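PDB 6HXI: succinyl-CoA ligase (ADP-forming) subunit alpha from Methanosaeta concilii, which binds coenzyme A and carries a CoA-ligase-type region and a helical, citrate-synthase-like region in one chain. Local coordinates for residues I134-A139 against P208-L213; G173-S178 against D214-Y219; N512-E517 against M552-A557; E517-A522 against G545-D550. One frame throughout, in Å; residues are numbered along the deposited sequence.

Contact 1: I134-A139 against P208-L213; sequences IVIGPA and PGSNML. With COA (coenzyme A), chain G.
Val135 lies against Gly209, with its CG1 3.9 Å from Gly209 CA. It belongs to strand 134-136, the outermost strand, within this chain, of a seven-stranded sheet. Gly209 belongs to the turn leading into helix 212-221, which packs on a different sheet, so the contact joins two α/β units. Val135 N reaches Gly209 O through one water. Val135 O accepts a hydrogen bond from Ser210 OG at 2.8 Å, with the hydroxyl tilted 32° from the carbonyl plane. A chi1 of 54° sets Ser210 OG between its own backbone N and carbonyl carbon, on the side facing the strand. The same OG is hydrogen-bonded to His215. The side chain of Ile136 starts away from the turn, and its backbone pairs with strand 108-111. Gly137 leaves the strand. Its N shares a second water with Ser210 N, and its O takes Gly209 N at 2.7 Å in an almost linear approach to the carbonyl. A cis peptide links Gly137 to Pro138, whose ring packs on helix 118-130. Ala139 ends the segment in the coenzyme A pocket, its C 3.5 Å from C3P of the ligand. Polar bonding therefore dominates here. Two direct bonds and two waters serve buried backbone groups of the strand end, and the glycine at 209 lets the two segments come this close just before the coenzyme A pocket.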
loop_
_atom_site.group_PDB
_atom_site.type_symbol
_atom_site.label_atom_id
_atom_site.label_comp_id
_atom_site.label_asym_id
_atom_site.label_seq_id
_atom_site.Cartn_x
_atom_site.Cartn_y
_atom_site.Cartn_z
ATOM N N ILE B 134 -0.919 9.109 56.965
ATOM C CA ILE B 134 -1.626 10.395 56.852
ATOM C C ILE B 134 -2.496 10.453 55.600
ATOM O O ILE B 134 -2.031 10.092 54.518
ATOM C CB ILE B 134 -0.650 11.621 56.976
ATOM C CG1 ILE B 134 -0.056 11.719 58.407
ATOM C CG2 ILE B 134 -1.300 12.964 56.587
ATOM C CD1 ILE B 134 1.365 11.175 58.519
ATOM N N VAL B 135 -3.753 10.896 55.752
ATOM C CA VAL B 135 -4.636 11.124 54.620
ATOM C C VAL B 135 -4.962 12.626 54.596
ATOM O O VAL B 135 -5.547 13.137 55.551
ATOM C CB VAL B 135 -5.920 10.233 54.557
ATOM C CG1 VAL B 135 -6.842 10.671 53.414
ATOM C CG2 VAL B 135 -5.563 8.769 54.400
ATOM N N ILE B 136 -4.538 13.324 53.538
ATOM C CA ILE B 136 -4.849 14.734 53.347
ATOM C C ILE B 136 -5.998 14.717 52.349
ATOM O O ILE B 136 -5.864 14.177 51.258
ATOM C CB ILE B 136 -3.640 15.613 52.886
ATOM C CG1 ILE B 136 -2.571 15.703 54.007
ATOM C CG2 ILE B 136 -4.092 17.017 52.501
ATOM C CD1 ILE B 136 -1.214 15.501 53.527
ATOM N N GLY B 137 -7.144 15.216 52.779
ATOM C CA GLY B 137 -8.358 15.232 51.984
ATOM C C GLY B 137 -9.423 14.342 52.585
ATOM O O GLY B 137 -9.315 13.983 53.761
ATOM N N PRO B 138 -10.497 13.990 51.849
ATOM C CA PRO B 138 -10.790 14.311 50.431
ATOM C C PRO B 138 -11.146 15.770 50.202
ATOM O O PRO B 138 -11.217 16.541 51.165
ATOM C CB PRO B 138 -11.980 13.378 50.089
ATOM C CG PRO B 138 -12.071 12.382 51.229
ATOM C CD PRO B 138 -11.543 13.122 52.425
ATOM N N ALA B 139 -11.392 16.139 48.927
ATOM C CA ALA B 139 -11.803 17.479 48.499
ATOM C C ALA B 139 -10.771 18.565 48.844
ATOM O O ALA B 139 -11.126 19.635 49.340
ATOM C CB ALA B 139 -13.195 17.819 49.056
ATOM N N PRO B 208 -12.840 14.639 57.639
ATOM C CA PRO B 208 -11.621 14.589 56.809
ATOM C C PRO B 208 -10.724 13.398 57.153
ATOM O O PRO B 208 -10.938 12.749 58.171
ATOM C CB PRO B 208 -10.949 15.928 57.109
ATOM C CG PRO B 208 -11.373 16.231 58.566
ATOM C CD PRO B 208 -12.715 15.610 58.757
ATOM N N GLY B 209 -9.733 13.126 56.300
ATOM C CA GLY B 209 -8.761 12.058 56.509
ATOM C C GLY B 209 -7.861 12.386 57.680
ATOM O O GLY B 209 -7.455 11.495 58.435
ATOM N N SER B 210 -7.576 13.693 57.851
ATOM C CA SER B 210 -6.783 14.247 58.942
ATOM C C SER B 210 -7.402 15.585 59.328
ATOM O O SER B 210 -7.841 16.347 58.459
ATOM C CB SER B 210 -5.328 14.442 58.523
ATOM O OG SER B 210 -5.212 15.223 57.344
ATOM N N ASN B 211 -7.487 15.841 60.630
ATOM C CA ASN B 211 -8.046 17.064 61.179
ATOM C C ASN B 211 -6.974 18.136 61.199
ATOM O O ASN B 211 -5.792 17.823 61.040
ATOM C CB ASN B 211 -8.611 16.791 62.588
ATOM C CG ASN B 211 -9.882 15.962 62.523
ATOM O OD1 ASN B 211 -9.867 14.742 62.713
ATOM N ND2 ASN B 211 -10.991 16.592 62.118
ATOM N N MET B 212 -7.372 19.401 61.357
ATOM C CA MET B 212 -6.412 20.497 61.392
ATOM C C MET B 212 -5.386 20.313 62.505
ATOM O O MET B 212 -4.201 20.577 62.276
ATOM C CB MET B 212 -7.110 21.852 61.546
ATOM C CG MET B 212 -7.762 22.358 60.277
ATOM S SD MET B 212 -8.632 23.898 60.649
ATOM C CE MET B 212 -9.082 24.357 59.144
ATOM N N LEU B 213 -5.830 19.841 63.697
ATOM C CA LEU B 213 -4.952 19.640 64.861
ATOM C C LEU B 213 -3.797 18.690 64.589
ATOM O O LEU B 213 -2.704 18.954 65.078
ATOM C CB LEU B 213 -5.715 19.222 66.137
ATOM C CG LEU B 213 -4.870 19.116 67.433
ATOM C CD1 LEU B 213 -4.251 20.473 67.831
ATOM C CD2 LEU B 213 -5.668 18.499 68.566
HETATM N N1A COA G . -15.578 4.623 28.541
HETATM C C2A COA G . -16.008 4.401 29.788
HETATM N N3A COA G . -15.734 5.090 30.904
HETATM C C4A COA G . -14.862 6.081 30.658
HETATM C C5A COA G . -14.327 6.425 29.429
HETATM C C6A COA G . -14.744 5.666 28.318
HETATM N N6A COA G . -14.389 5.941 27.063
HETATM N N7A COA G . -13.388 7.435 29.569
HETATM C C8A COA G . -13.385 7.684 30.854
HETATM N N9A COA G . -14.248 6.900 31.577
HETATM C C1B COA G . -14.454 6.898 33.025
HETATM C C2B COA G . -13.207 6.667 33.868
HETATM O O2B COA G . -12.897 5.274 33.962
HETATM C C3B COA G . -13.666 7.253 35.207
HETATM O O3B COA G . -14.508 6.335 35.939
HETATM P P3B COA G . -14.657 6.344 37.527
HETATM O O7A COA G . -15.029 7.733 37.921
HETATM O O8A COA G . -15.700 5.332 37.838
HETATM O O9A COA G . -13.301 5.866 38.078
HETATM C C4B COA G . -14.620 8.386 34.810
HETATM O O4B COA G . -14.957 8.158 33.425
HETATM C C5B COA G . -14.078 9.781 34.992
HETATM O O5B COA G . -12.730 9.797 34.483
HETATM P P1A COA G . -11.530 10.579 35.272
HETATM O O1A COA G . -10.321 10.821 34.446
HETATM O O2A COA G . -11.223 9.944 36.619
HETATM O O3A COA G . -12.356 11.926 35.499
HETATM P P2A COA G . -12.148 13.437 35.953
HETATM O O4A COA G . -11.836 14.272 34.776
HETATM O O5A COA G . -13.466 13.848 36.567
HETATM O O6A COA G . -10.944 13.457 37.037
HETATM C CBP COA G . -10.678 14.506 39.224
HETATM C CCP COA G . -11.175 13.282 38.447
HETATM C CDP COA G . -10.918 14.254 40.719
HETATM C CEP COA G . -9.175 14.751 38.984
HETATM C CAP COA G . -11.480 15.751 38.752
HETATM O OAP COA G . -12.868 15.475 38.691
HETATM C C9P COA G . -11.257 17.042 39.528
HETATM O O9P COA G . -10.270 17.741 39.289
HETATM N N8P COA G . -12.183 17.363 40.447
HETATM C C7P COA G . -12.055 18.513 41.332
HETATM C C6P COA G . -11.922 18.096 42.771
HETATM C C5P COA G . -11.891 19.279 43.710
HETATM O O5P COA G . -12.475 20.324 43.427
HETATM N N4P COA G . -11.185 19.126 44.829
HETATM C C3P COA G . -10.968 20.205 45.784
HETATM C C2P COA G . -9.847 21.137 45.370
HETATM S S1P COA G . -9.611 22.262 46.774
HETATM O O HOH W 1 -4.590 11.044 58.701
HETATM O O HOH W 2 -7.513 15.822 55.461
#

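Contact 2: G173-S178 against D214-Y219; sequences GFVSKS and DHILRY
This is a buried helix-on-strand contact in an α/β sheet. Helix 212-221 belongs to a beta-alpha-beta crossover from strand 196-201 to strand 227-233, and it packs over strand 172-176, which lies between those two. The local axes run antiparallel at 177° and approach to 8.7 Å. Tyr219, Ile216 and His215 form the helix face. Gly173 CA sits over one face of the Tyr219 ring in a CH-pi contact, 3.9 Å from the ring centroid. Its lack of a side chain leaves room for the ring. The opposite face of the ring carries His215 O. Val175 points at the helix and divides its branches. CG1 meets Ile216 CG1 at 3.6 Å, the two side chains crossing at about a right angle, while CG2 lies against His215 CB. Beyond this, the imidazole is tied at both nitrogens. Arg218 NH2 donates to ND1 at 3.2 Å, nearly in both planes, and NE2 is bonded to Ser210. Phe174 turns away to helix 179-192, but its carbonyl faces the helix: Tyr219 OH donates to Phe174 O at 2.8 Å, from 56° out of the carbonyl plane.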
loop_
_atom_site.group_PDB
_atom_site.type_symbol
_atom_site.label_atom_id
_atom_site.label_comp_id
_atom_site.label_asym_id
_atom_site.label_seq_id
_atom_site.Cartn_x
_atom_site.Cartn_y
_atom_site.Cartn_z
ATOM N N GLY B 173 3.702 27.899 59.836
ATOM C CA GLY B 173 3.048 26.605 59.670
ATOM C C GLY B 173 1.586 26.889 59.449
ATOM O O GLY B 173 0.920 27.385 60.352
ATOM N N PHE B 174 1.091 26.652 58.224
ATOM C CA PHE B 174 -0.286 26.973 57.833
ATOM C C PHE B 174 -1.221 25.767 57.591
ATOM O O PHE B 174 -0.845 24.820 56.898
ATOM C CB PHE B 174 -0.291 27.886 56.578
ATOM C CG PHE B 174 -1.678 28.356 56.233
ATOM C CD1 PHE B 174 -2.293 29.357 56.975
ATOM C CD2 PHE B 174 -2.413 27.729 55.235
ATOM C CE1 PHE B 174 -3.612 29.734 56.711
ATOM C CE2 PHE B 174 -3.731 28.105 54.973
ATOM C CZ PHE B 174 -4.319 29.109 55.703
ATOM N N VAL B 175 -2.487 25.875 58.054
ATOM C CA VAL B 175 -3.499 24.838 57.813
ATOM C C VAL B 175 -4.900 25.468 57.570
ATOM O O VAL B 175 -5.338 26.363 58.305
ATOM C CB VAL B 175 -3.493 23.714 58.907
ATOM C CG1 VAL B 175 -3.998 24.210 60.248
ATOM C CG2 VAL B 175 -4.271 22.475 58.460
ATOM N N SER B 176 -5.574 25.016 56.521
ATOM C CA SER B 176 -6.918 25.482 56.206
ATOM C C SER B 176 -7.850 24.307 55.866
ATOM O O SER B 176 -7.424 23.148 55.860
ATOM C CB SER B 176 -6.886 26.492 55.063
ATOM O OG SER B 176 -6.502 25.885 53.840
ATOM N N LYS B 177 -9.121 24.606 55.615
ATOM C CA LYS B 177 -10.077 23.619 55.132
ATOM C C LYS B 177 -10.116 23.777 53.611
ATOM O O LYS B 177 -9.957 22.810 52.884
ATOM C CB LYS B 177 -11.464 23.833 55.758
ATOM C CG LYS B 177 -11.685 22.961 56.975
ATOM C CD LYS B 177 -12.715 23.538 57.925
ATOM C CE LYS B 177 -12.992 22.542 59.029
ATOM N NZ LYS B 177 -14.053 22.992 59.978
ATOM N N SER B 178 -10.230 25.020 53.142
ATOM C CA SER B 178 -10.317 25.391 51.735
ATOM C C SER B 178 -8.996 25.298 50.973
ATOM O O SER B 178 -7.959 25.755 51.452
ATOM C CB SER B 178 -10.884 26.803 51.623
ATOM O OG SER B 178 -10.847 27.322 50.305
ATOM N N ASP B 214 -4.011 17.621 63.788
ATOM C CA ASP B 214 -2.961 16.656 63.430
ATOM C C ASP B 214 -1.742 17.414 62.887
ATOM O O ASP B 214 -0.630 17.254 63.418
ATOM C CB ASP B 214 -3.476 15.636 62.386
ATOM C CG ASP B 214 -4.739 14.874 62.763
ATOM O OD1 ASP B 214 -5.311 15.158 63.844
ATOM O OD2 ASP B 214 -5.165 13.998 61.971
ATOM N N HIS B 215 -1.993 18.306 61.882
ATOM C CA HIS B 215 -0.994 19.149 61.240
ATOM C C HIS B 215 -0.475 20.218 62.172
ATOM O O HIS B 215 0.733 20.402 62.192
ATOM C CB HIS B 215 -1.500 19.718 59.912
ATOM C CG HIS B 215 -2.051 18.645 59.010
ATOM N ND1 HIS B 215 -1.217 17.779 58.328
ATOM C CD2 HIS B 215 -3.332 18.285 58.780
ATOM C CE1 HIS B 215 -2.008 16.933 57.688
ATOM N NE2 HIS B 215 -3.290 17.201 57.920
ATOM N N ILE B 216 -1.348 20.865 62.998
ATOM C CA ILE B 216 -0.929 21.896 63.963
ATOM C C ILE B 216 0.070 21.315 64.980
ATOM O O ILE B 216 1.061 21.982 65.323
ATOM C CB ILE B 216 -2.123 22.648 64.632
ATOM C CG1 ILE B 216 -2.851 23.528 63.596
ATOM C CG2 ILE B 216 -1.649 23.506 65.830
ATOM C CD1 ILE B 216 -4.159 24.201 64.046
ATOM N N LEU B 217 -0.171 20.056 65.418
ATOM C CA LEU B 217 0.702 19.348 66.365
ATOM C C LEU B 217 2.061 19.039 65.767
ATOM O O LEU B 217 3.045 19.072 66.492
ATOM C CB LEU B 217 0.051 18.082 66.947
ATOM C CG LEU B 217 -1.103 18.294 67.912
ATOM C CD1 LEU B 217 -1.656 16.964 68.383
ATOM C CD2 LEU B 217 -0.693 19.149 69.099
ATOM N N ARG B 218 2.123 18.773 64.449
ATOM C CA ARG B 218 3.384 18.554 63.746
ATOM C C ARG B 218 4.173 19.872 63.689
ATOM O O ARG B 218 5.390 19.846 63.841
ATOM C CB ARG B 218 3.158 18.066 62.317
ATOM C CG ARG B 218 2.729 16.619 62.157
ATOM C CD ARG B 218 2.799 16.174 60.701
ATOM N NE ARG B 218 2.038 17.041 59.792
ATOM C CZ ARG B 218 2.569 17.993 59.031
ATOM N NH1 ARG B 218 3.871 18.240 59.078
ATOM N NH2 ARG B 218 1.799 18.729 58.246
ATOM N N TYR B 219 3.493 21.014 63.444
ATOM C CA TYR B 219 4.141 22.323 63.384
ATOM C C TYR B 219 4.729 22.698 64.739
ATOM O O TYR B 219 5.764 23.365 64.781
ATOM C CB TYR B 219 3.158 23.415 62.931
ATOM C CG TYR B 219 2.461 23.175 61.608
ATOM C CD1 TYR B 219 3.038 22.372 60.623
ATOM C CD2 TYR B 219 1.255 23.803 61.311
ATOM C CE1 TYR B 219 2.405 22.161 59.402
ATOM C CE2 TYR B 219 0.618 23.604 60.084
ATOM C CZ TYR B 219 1.203 22.794 59.128
ATOM O OH TYR B 219 0.576 22.605 57.922
#

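Contact 3: N512-E517 against M552-A557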
loop_
_atom_site.group_PDB
_atom_site.type_symbol
_atom_site.label_atom_id
_atom_site.label_comp_id
_atom_site.label_asym_id
_atom_site.label_seq_id
_atom_site.Cartn_x
_atom_site.Cartn_y
_atom_site.Cartn_z
ATOM N N ASN B 512 -30.111 13.080 -19.928
ATOM C CA ASN B 512 -30.019 14.068 -18.842
ATOM C C ASN B 512 -28.923 15.145 -18.912
ATOM O O ASN B 512 -29.047 16.148 -18.212
ATOM C CB ASN B 512 -29.889 13.322 -17.499
ATOM C CG ASN B 512 -31.079 12.432 -17.210
ATOM O OD1 ASN B 512 -32.148 12.891 -16.806
ATOM N ND2 ASN B 512 -30.953 11.162 -17.504
ATOM N N PHE B 513 -27.874 14.968 -19.715
ATOM C CA PHE B 513 -26.844 16.010 -19.752
ATOM C C PHE B 513 -27.250 17.187 -20.592
ATOM O O PHE B 513 -27.610 16.993 -21.757
ATOM C CB PHE B 513 -25.493 15.487 -20.272
ATOM C CG PHE B 513 -24.628 14.664 -19.356
ATOM C CD1 PHE B 513 -25.179 13.997 -18.261
ATOM C CD2 PHE B 513 -23.270 14.459 -19.649
ATOM C CE1 PHE B 513 -24.391 13.165 -17.473
ATOM C CE2 PHE B 513 -22.495 13.647 -18.860
ATOM C CZ PHE B 513 -23.064 12.984 -17.791
ATOM N N PRO B 514 -27.089 18.419 -20.082
ATOM C CA PRO B 514 -27.399 19.594 -20.909
ATOM C C PRO B 514 -26.662 19.597 -22.251
ATOM O O PRO B 514 -27.274 19.919 -23.270
ATOM C CB PRO B 514 -27.005 20.764 -20.006
ATOM C CG PRO B 514 -27.226 20.228 -18.614
ATOM C CD PRO B 514 -26.707 18.826 -18.712
ATOM N N SER B 515 -25.375 19.178 -22.256
ATOM C CA SER B 515 -24.525 19.062 -23.448
ATOM C C SER B 515 -23.719 17.757 -23.442
ATOM O O SER B 515 -23.236 17.341 -22.393
ATOM C CB SER B 515 -23.562 20.238 -23.549
ATOM O OG SER B 515 -22.542 20.147 -22.570
ATOM N N THR B 516 -23.573 17.131 -24.626
ATOM C CA THR B 516 -22.811 15.892 -24.869
ATOM C C THR B 516 -21.964 16.094 -26.144
ATOM O O THR B 516 -21.991 15.239 -27.028
ATOM C CB THR B 516 -23.758 14.665 -25.015
ATOM O OG1 THR B 516 -24.535 14.812 -26.202
ATOM C CG2 THR B 516 -24.695 14.449 -23.808
ATOM N N GLU B 517 -21.238 17.229 -26.259
ATOM C CA GLU B 517 -20.398 17.563 -27.424
ATOM C C GLU B 517 -19.240 16.562 -27.640
ATOM O O GLU B 517 -19.010 16.113 -28.771
ATOM C CB GLU B 517 -19.857 18.987 -27.274
ATOM C CG GLU B 517 -19.397 19.631 -28.577
ATOM C CD GLU B 517 -18.731 20.997 -28.477
ATOM O OE1 GLU B 517 -18.071 21.279 -27.448
ATOM O OE2 GLU B 517 -18.814 21.758 -29.468
ATOM N N MET B 552 -18.471 18.156 -16.924
ATOM C CA MET B 552 -17.764 19.366 -16.536
ATOM C C MET B 552 -18.101 20.550 -17.435
ATOM O O MET B 552 -18.332 21.633 -16.916
ATOM C CB MET B 552 -16.274 19.120 -16.466
ATOM C CG MET B 552 -15.885 18.335 -15.240
ATOM S SD MET B 552 -14.105 18.254 -15.086
ATOM C CE MET B 552 -13.700 17.227 -16.444
ATOM N N SER B 553 -18.193 20.332 -18.760
ATOM C CA SER B 553 -18.622 21.355 -19.711
ATOM C C SER B 553 -20.095 21.732 -19.465
ATOM O O SER B 553 -20.460 22.880 -19.671
ATOM C CB SER B 553 -18.470 20.857 -21.146
ATOM O OG SER B 553 -17.101 20.672 -21.447
ATOM N N SER B 554 -20.944 20.771 -19.045
ATOM C CA SER B 554 -22.370 21.039 -18.737
ATOM C C SER B 554 -22.494 21.877 -17.455
ATOM O O SER B 554 -23.346 22.746 -17.423
ATOM C CB SER B 554 -23.171 19.750 -18.607
ATOM O OG SER B 554 -23.242 19.027 -19.822
ATOM N N CYS B 555 -21.631 21.648 -16.425
ATOM C CA CYS B 555 -21.649 22.432 -15.166
ATOM C C CYS B 555 -21.438 23.954 -15.451
ATOM O O CYS B 555 -22.099 24.784 -14.842
ATOM C CB CYS B 555 -20.666 21.879 -14.119
ATOM S SG CYS B 555 -20.059 23.104 -12.908
ATOM N N GLY B 556 -20.590 24.279 -16.431
ATOM C CA GLY B 556 -20.289 25.645 -16.835
ATOM C C GLY B 556 -19.265 26.362 -15.969
ATOM O O GLY B 556 -18.681 27.347 -16.422
ATOM N N ALA B 557 -19.023 25.878 -14.730
ATOM C CA ALA B 557 -18.101 26.531 -13.778
ATOM C C ALA B 557 -16.610 26.157 -13.956
ATOM O O ALA B 557 -15.746 26.693 -13.241
ATOM C CB ALA B 557 -18.550 26.282 -12.349
#
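Ser515 and Ser554 are the closest backbone pair, with CA atoms 5.5 Å apart where the irregular link 512-517 passes the last turn of helix 540-555. Ser554 carries the contact. Its hydroxyl points at the link and takes a hydrogen bond from it. Ser515 N donates to Ser554 OG at 3.2 Å, with an N-H...O angle of 151°. Ser515 OG comes to 3.0 Å from Ser554 OG, brought there by a chi1 of 72°, which sets it between its own backbone N and carbonyl carbon. Ser554 OG is also hydrogen-bonded to Asp550 O, one turn back in its own helix. Pro514 packs alongside the same hydroxyl through its CD, which lies 3.6 Å from Ser554 OG and 3.7 Å from Ser554 CB. Tyr400 of helix 399-412 packs on both Pro514 and Ser554. Phe513 is buried. Its ring meets Phe404 edge-to-face and has Ser515 O at its edge, in the ring plane. Two residues after Ser554, at Gly556, the chain leaves the helix with positive phi. Cys555, on the side away from the link, forms a disulfide with Cys618 of the third subunit. The contact lies near the surface. It is a helix-link-helix connection, 500-512 to 517-530, tied to the end of a third helix within the all-helical citrate-synthase-like region.

Contact 4: E517-A522 against G545-D550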
loop_
_atom_site.group_PDB
_atom_site.type_symbol
_atom_site.label_atom_id
_atom_site.label_comp_id
_atom_site.label_asym_id
_atom_site.label_seq_id
_atom_site.Cartn_x
_atom_site.Cartn_y
_atom_site.Cartn_z
ATOM N N GLU B 517 -21.238 17.229 -26.259
ATOM C CA GLU B 517 -20.398 17.563 -27.424
ATOM C C GLU B 517 -19.240 16.562 -27.640
ATOM O O GLU B 517 -19.010 16.113 -28.771
ATOM C CB GLU B 517 -19.857 18.987 -27.274
ATOM C CG GLU B 517 -19.397 19.631 -28.577
ATOM C CD GLU B 517 -18.731 20.997 -28.477
ATOM O OE1 GLU B 517 -18.071 21.279 -27.448
ATOM O OE2 GLU B 517 -18.814 21.758 -29.468
ATOM N N LEU B 518 -18.520 16.198 -26.555
ATOM C CA LEU B 518 -17.422 15.259 -26.698
ATOM C C LEU B 518 -17.958 13.848 -26.948
ATOM O O LEU B 518 -17.342 13.084 -27.708
ATOM C CB LEU B 518 -16.438 15.363 -25.543
ATOM C CG LEU B 518 -15.094 14.642 -25.741
ATOM C CD1 LEU B 518 -14.364 15.123 -26.984
ATOM C CD2 LEU B 518 -14.237 14.741 -24.498
ATOM N N LEU B 519 -19.177 13.552 -26.435
ATOM C CA LEU B 519 -19.802 12.265 -26.717
ATOM C C LEU B 519 -20.211 12.168 -28.194
ATOM O O LEU B 519 -19.952 11.138 -28.818
ATOM C CB LEU B 519 -20.954 11.922 -25.767
ATOM C CG LEU B 519 -21.747 10.648 -26.120
ATOM C CD1 LEU B 519 -20.939 9.375 -25.815
ATOM C CD2 LEU B 519 -23.073 10.625 -25.396
ATOM N N ASN B 520 -20.743 13.264 -28.774
ATOM C CA ASN B 520 -21.129 13.264 -30.184
ATOM C C ASN B 520 -19.909 13.057 -31.096
ATOM O O ASN B 520 -19.983 12.281 -32.051
ATOM C CB ASN B 520 -21.965 14.495 -30.561
ATOM C CG ASN B 520 -23.303 14.627 -29.840
ATOM O OD1 ASN B 520 -23.964 13.647 -29.444
ATOM N ND2 ASN B 520 -23.741 15.866 -29.671
ATOM N N TYR B 521 -18.770 13.678 -30.751
ATOM C CA TYR B 521 -17.500 13.488 -31.458
ATOM C C TYR B 521 -17.062 12.022 -31.281
ATOM O O TYR B 521 -16.719 11.349 -32.255
ATOM C CB TYR B 521 -16.441 14.457 -30.865
ATOM C CG TYR B 521 -15.095 14.436 -31.576
ATOM C CD1 TYR B 521 -14.848 15.266 -32.670
ATOM C CD2 TYR B 521 -14.068 13.596 -31.150
ATOM C CE1 TYR B 521 -13.621 15.250 -33.328
ATOM C CE2 TYR B 521 -12.834 13.570 -31.804
ATOM C CZ TYR B 521 -12.621 14.390 -32.901
ATOM O OH TYR B 521 -11.417 14.358 -33.563
ATOM N N ALA B 522 -17.112 11.519 -30.033
ATOM C CA ALA B 522 -16.688 10.151 -29.728
ATOM C C ALA B 522 -17.428 9.116 -30.541
ATOM O O ALA B 522 -16.785 8.176 -31.022
ATOM C CB ALA B 522 -16.804 9.854 -28.247
ATOM N N GLY B 545 -14.440 8.553 -19.238
ATOM C CA GLY B 545 -13.557 9.683 -19.492
ATOM C C GLY B 545 -14.201 10.778 -20.335
ATOM O O GLY B 545 -14.170 11.951 -19.966
ATOM N N ILE B 546 -14.839 10.390 -21.442
ATOM C CA ILE B 546 -15.480 11.311 -22.357
ATOM C C ILE B 546 -16.696 11.974 -21.705
ATOM O O ILE B 546 -16.839 13.198 -21.794
ATOM C CB ILE B 546 -15.825 10.575 -23.690
ATOM C CG1 ILE B 546 -14.549 10.277 -24.494
ATOM C CG2 ILE B 546 -16.896 11.328 -24.516
ATOM C CD1 ILE B 546 -14.618 8.953 -25.364
ATOM N N LEU B 547 -17.578 11.179 -21.055
ATOM C CA LEU B 547 -18.774 11.767 -20.440
ATOM C C LEU B 547 -18.440 12.642 -19.258
ATOM O O LEU B 547 -19.174 13.574 -18.962
ATOM C CB LEU B 547 -19.826 10.709 -20.081
ATOM C CG LEU B 547 -20.460 10.003 -21.281
ATOM C CD1 LEU B 547 -21.363 8.900 -20.826
ATOM C CD2 LEU B 547 -21.192 10.968 -22.142
ATOM N N PHE B 548 -17.301 12.359 -18.601
ATOM C CA PHE B 548 -16.882 13.189 -17.480
ATOM C C PHE B 548 -16.466 14.599 -17.945
ATOM O O PHE B 548 -16.851 15.583 -17.302
ATOM C CB PHE B 548 -15.850 12.520 -16.596
ATOM C CG PHE B 548 -16.097 12.927 -15.166
ATOM C CD1 PHE B 548 -15.567 14.110 -14.662
ATOM C CD2 PHE B 548 -16.899 12.157 -14.339
ATOM C CE1 PHE B 548 -15.832 14.516 -13.353
ATOM C CE2 PHE B 548 -17.187 12.570 -13.038
ATOM C CZ PHE B 548 -16.650 13.746 -12.551
ATOM N N ILE B 549 -15.801 14.702 -19.116
ATOM C CA ILE B 549 -15.493 15.998 -19.755
ATOM C C ILE B 549 -16.822 16.703 -20.090
ATOM O O ILE B 549 -16.960 17.902 -19.844
ATOM C CB ILE B 549 -14.601 15.867 -21.038
ATOM C CG1 ILE B 549 -13.265 15.108 -20.756
ATOM C CG2 ILE B 549 -14.364 17.253 -21.718
ATOM C CD1 ILE B 549 -12.520 15.630 -19.623
ATOM N N ASP B 550 -17.791 15.967 -20.658
ATOM C CA ASP B 550 -19.113 16.553 -20.971
ATOM C C ASP B 550 -19.867 17.047 -19.734
ATOM O O ASP B 550 -20.507 18.085 -19.795
ATOM C CB ASP B 550 -19.962 15.597 -21.771
ATOM C CG ASP B 550 -19.577 15.579 -23.234
ATOM O OD1 ASP B 550 -19.049 16.653 -23.751
ATOM O OD2 ASP B 550 -19.810 14.523 -23.892
HETATM O O HOH W 3 -20.488 18.934 -23.778
#
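Asp550 binds the first turn of helix 517-530 with both carboxylate oxygens, in an antiparallel helix-helix packing whose local axes cross at 147° and approach to 8.3 Å. Asp550 OD1 accepts Leu518 N at 2.9 Å, and Asp550 OD2 accepts Leu519 N at 2.8 Å. Each oxygen uses its syn lone pair, so the carboxylate takes two successive N-H groups side by side. The second bond is the more bent, at 135°. One water adds a third link, donating to Asp550 OD1 at 2.7 Å and accepting from Glu517 N. A negative group at the N-terminal end of a helix is probably stabilised by the helix dipole, which would help to keep this buried carboxylate ionised. Apolar side chains flank it. In Leu518 a chi1 of -167° puts CG anti to the backbone N and carries CD2 onto Ile549, 3.7 Å from its CB. Leu519 lays its CB and branches around CD2 of Leu547. Ile546 CG2 fits against the backbone between Leu518 and Leu519. Further out, Phe513 and Thr516 of the preceding link pack on Asp550. Ile506 and Arg510 of helix 500-512 pack on Leu519, and Gln465 packs on Leu518. At the other end Leu538 packs on both Ala522 and Ile546, where Ala522 CB meets Ile546 CD1 at 3.7 Å.

How the contacts relate
The contacts form two pairs at opposite ends of an elongated chain. Contacts 1 and 2 share helix 212-221, with centres 10 Å apart; Met212 CE packs 3.5 Å from Ser176 C. Contacts 3 and 4 share Glu517 and helix 540-555, with centres 9 Å apart, and Phe513 CE2 lies 3.3 Å from Leu547 O. Between the pairs, contacts 1 and 4 are 81 Å apart, centre to centre. Contact 1 reaches coenzyme A directly. The side chains of Phe174 in contact 2 and Ile546 in contact 4 lie about 12 and 11 Å from a bound coenzyme A. The coenzyme A of contact 1 also bonds Lys479 and Lys532 of the second subunit, consistent with a site shared between chains.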